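Local coordinates for protein esterase A (Caulobacter crescentus, PDB 5GKV) that probably hydrolyses ester substrates as a serine esterase of the beta-lactamase and penicillin-binding protein family, at residues A[92-95]-A[100-103]; A[278-283]-A[295-300]. One frame throughout, in Å; residues are numbered along the deposited sequence.

Contact 1. Residues A[92-95]-A[100-103]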
# COMPACT_ATOMS: atom_id res chain seq x y z
N ARG A 92 6.13 -11.46 -7.64
CA ARG A 92 5.75 -12.74 -8.25
C ARG A 92 6.30 -12.89 -9.67
O ARG A 92 6.82 -13.96 -10.02
CB ARG A 92 4.22 -12.87 -8.25
CG ARG A 92 3.64 -13.20 -6.85
CD ARG A 92 2.12 -13.35 -6.90
NE ARG A 92 1.65 -14.66 -7.37
CZ ARG A 92 0.83 -14.84 -8.40
NH1 ARG A 92 0.37 -13.81 -9.09
NH2 ARG A 92 0.46 -16.07 -8.74
N LEU A 93 6.18 -11.85 -10.51
CA LEU A 93 6.76 -11.92 -11.86
C LEU A 93 8.25 -12.20 -11.81
O LEU A 93 8.76 -12.98 -12.63
CB LEU A 93 6.54 -10.63 -12.63
CG LEU A 93 5.14 -10.25 -13.07
CD1 LEU A 93 5.21 -8.95 -13.87
CD2 LEU A 93 4.55 -11.38 -13.90
N VAL A 94 8.97 -11.54 -10.91
CA VAL A 94 10.41 -11.78 -10.81
C VAL A 94 10.67 -13.21 -10.35
O VAL A 94 11.49 -13.94 -10.94
CB VAL A 94 11.06 -10.74 -9.87
CG1 VAL A 94 12.52 -11.08 -9.64
CG2 VAL A 94 10.94 -9.36 -10.49
N ASP A 95 9.97 -13.64 -9.30
CA ASP A 95 10.15 -14.99 -8.78
C ASP A 95 9.87 -16.04 -9.84
O ASP A 95 10.52 -17.10 -9.85
CB ASP A 95 9.22 -15.21 -7.57
CG ASP A 95 9.46 -16.56 -6.87
OD1 ASP A 95 10.63 -16.91 -6.61
OD2 ASP A 95 8.46 -17.25 -6.57
N ALA A 100 13.37 -9.42 -14.01
CA ALA A 100 14.45 -9.42 -13.04
C ALA A 100 14.51 -8.04 -12.40
O ALA A 100 14.25 -7.04 -13.07
CB ALA A 100 15.81 -9.77 -13.67
N TYR A 101 14.82 -8.01 -11.10
CA TYR A 101 14.84 -6.73 -10.39
C TYR A 101 15.92 -5.80 -10.94
O TYR A 101 15.76 -4.58 -10.90
CB TYR A 101 15.05 -6.95 -8.90
CG TYR A 101 13.76 -7.24 -8.14
CD1 TYR A 101 12.68 -6.38 -8.24
CD2 TYR A 101 13.64 -8.37 -7.33
CE1 TYR A 101 11.50 -6.63 -7.57
CE2 TYR A 101 12.44 -8.64 -6.64
CZ TYR A 101 11.39 -7.76 -6.76
OH TYR A 101 10.21 -7.97 -6.11
N ASP A 102 17.02 -6.35 -11.46
CA ASP A 102 18.08 -5.49 -11.99
C ASP A 102 17.98 -5.31 -13.50
O ASP A 102 18.91 -4.80 -14.13
CB ASP A 102 19.46 -6.04 -11.59
CG ASP A 102 19.74 -7.42 -12.18
OD1 ASP A 102 18.84 -8.02 -12.81
OD2 ASP A 102 20.88 -7.90 -12.01
N GLN A 103 16.86 -5.72 -14.09
CA GLN A 103 16.57 -5.50 -15.50
C GLN A 103 16.17 -4.04 -15.73
O GLN A 103 15.43 -3.46 -14.94
CB GLN A 103 15.45 -6.44 -15.93
CG GLN A 103 15.04 -6.40 -17.37
CD GLN A 103 14.05 -7.50 -17.67
OE1 GLN A 103 13.65 -8.26 -16.77
NE2 GLN A 103 13.63 -7.61 -18.93

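Contact 2. Residues A[278-283]-A[295-300]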
# COMPACT_ATOMS: atom_id res chain seq x y z
N GLY A 278 -0.01 -12.30 5.29
CA GLY A 278 0.29 -13.51 6.03
C GLY A 278 1.00 -14.56 5.19
O GLY A 278 1.89 -15.27 5.67
N ALA A 279 0.63 -14.66 3.91
CA ALA A 279 1.33 -15.58 3.02
C ALA A 279 2.81 -15.21 2.90
O ALA A 279 3.68 -16.09 2.90
CB ALA A 279 0.67 -15.60 1.64
N LEU A 280 3.11 -13.91 2.81
CA LEU A 280 4.50 -13.45 2.80
C LEU A 280 5.20 -13.66 4.14
O LEU A 280 6.44 -13.70 4.18
CB LEU A 280 4.57 -11.97 2.40
CG LEU A 280 3.79 -11.58 1.15
CD1 LEU A 280 4.06 -10.11 0.78
CD2 LEU A 280 4.17 -12.50 -0.01
N ALA A 281 4.45 -13.80 5.23
CA ALA A 281 5.04 -14.11 6.54
C ALA A 281 5.20 -15.61 6.79
O ALA A 281 5.82 -15.99 7.79
CB ALA A 281 4.19 -13.52 7.68
N HIS A 282 4.65 -16.46 5.92
CA HIS A 282 4.53 -17.90 6.14
C HIS A 282 4.98 -18.66 4.89
O HIS A 282 4.26 -19.50 4.34
CB HIS A 282 3.10 -18.25 6.54
CG HIS A 282 2.93 -19.66 7.01
ND1 HIS A 282 3.78 -20.25 7.91
CD2 HIS A 282 1.99 -20.59 6.71
CE1 HIS A 282 3.38 -21.49 8.15
NE2 HIS A 282 2.29 -21.72 7.43
N GLY A 283 6.17 -18.34 4.40
CA GLY A 283 6.78 -19.11 3.34
C GLY A 283 6.17 -18.94 1.97
O GLY A 283 6.44 -19.77 1.09
N ALA A 295 12.59 -17.62 -1.53
CA ALA A 295 13.61 -16.85 -2.23
C ALA A 295 13.02 -15.58 -2.84
O ALA A 295 13.62 -14.50 -2.75
CB ALA A 295 14.27 -17.71 -3.30
N GLY A 296 11.83 -15.70 -3.45
CA GLY A 296 11.20 -14.54 -4.07
C GLY A 296 10.80 -13.48 -3.06
O GLY A 296 10.94 -12.28 -3.33
N ILE A 297 10.33 -13.90 -1.88
CA ILE A 297 10.03 -12.94 -0.82
C ILE A 297 11.29 -12.21 -0.39
O ILE A 297 11.32 -10.98 -0.28
CB ILE A 297 9.36 -13.65 0.38
CG1 ILE A 297 8.04 -14.29 -0.07
CG2 ILE A 297 9.13 -12.63 1.52
CD1 ILE A 297 7.39 -15.15 0.99
N LYS A 298 12.37 -12.97 -0.14
CA LYS A 298 13.63 -12.36 0.28
C LYS A 298 14.15 -11.36 -0.75
O LYS A 298 14.65 -10.29 -0.40
CB LYS A 298 14.66 -13.46 0.56
CG LYS A 298 15.97 -12.94 1.10
CD LYS A 298 16.98 -14.07 1.27
CE LYS A 298 18.36 -13.52 1.65
NZ LYS A 298 19.41 -14.58 1.67
N ALA A 299 14.04 -11.69 -2.04
CA ALA A 299 14.55 -10.78 -3.06
C ALA A 299 13.75 -9.48 -3.09
O ALA A 299 14.32 -8.39 -3.27
CB ALA A 299 14.54 -11.46 -4.43
N ALA A 300 12.43 -9.57 -2.91
CA ALA A 300 11.57 -8.39 -2.97
C ALA A 300 11.76 -7.47 -1.77
O ALA A 300 11.55 -6.26 -1.90
CB ALA A 300 10.10 -8.80 -3.03

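Contact 1. Residues A[92-95]-A[100-103]
The C-terminal turn of helix 82-95 meets the loop that follows it through V94 and Y101, an isopropyl group set against a phenol ring. V94 CG2 sits 3.9 Å from the centroid of the Y101 ring and 5° off the ring normal, so this methyl stands almost squarely over the middle of one face: a CH-pi contact. The second methyl touches the same ring nearer its border, V94 CG1 lying 3.7 Å from Y101 CD2. V94's CB points toward the loop, and with CG1 anti to the backbone N (chi1 174°) and CG2 beside it, both methyls reach the ring. The two side chains cross at about a right angle.

In the beta-lactamase fold this helix belongs to the all-helical part of the molecule, and the loop leads on to helix 105-108. A100 to Q103 form a type I beta turn, closed by Q103 N to A100 O at 3.1 Å. The side chain of Q103 folds back as well: its OE1 accepts a hydrogen bond from A100 N at 3.0 Å, with the donor in the carbonyl plane and an N-H...O angle of 145°. The glutamine thus ties both ends of the turn together while its NE2 bonds to D107 OD1. A100 adds a lighter contact, its CA being 4.2 Å from V94 CG1. Beyond the two segments the buried Y101 ring makes a cation-pi interaction with R304, and its side chain also packs on V122 and E123 of helix 122-126.

Contact 2. Residues A[278-283]-A[295-300]
I297 of helix 294-301 points its side chain at the C-terminal end of helix 270-281, in a helix-to-helix packing contact of the beta-lactamase fold. The contact is one of van der Waals packing: 139 Å² is buried in all, and L280 and I297 have the nearest pair of CA atoms, 6.6 Å apart.

Side chain against backbone makes the closer set. The terminal methyl I297 CD1 comes within 3.6 Å of L280 O and 3.8 Å of L280 CA, while the branch methyl I297 CG2 lies 3.9 Å from the same L280 O. An extended chain carries CD1 to the end of helix 270-281, chi2 being 173°. The chain then turns through G283, whose C atom also touches I297 CD1, at 4.1 Å.

Side chain against side chain is looser. Both side chains also pack on F338 of strand 338-341, which places the pair between the helices and the central antiparallel sheet. L280 further touches L88 of helix 82-95. The nearest approach of the two aliphatic groups is L280 CD2 to I297 CG1, at 4.3 Å.

Contact 1 comes first along the chain and is complete before residue 278; the centres of the two contacts lie about 14 Å apart. Helix 294-301 joins them: while I297 serves contact 2, A299 and A300 pack on the Y101 side chain, with Y101 OH 3.2 Å from A300 CB. Helix 82-95 makes a second connection, since D95 OD1 is 3.5 Å from G296 CA and also bonds to T293 OG1; T293 OG1 also accepts a hydrogen bond from G296 N. Residues from early and late in the sequence therefore pack together here, helix 294-301 touching both helix 82-95 and helix 270-281.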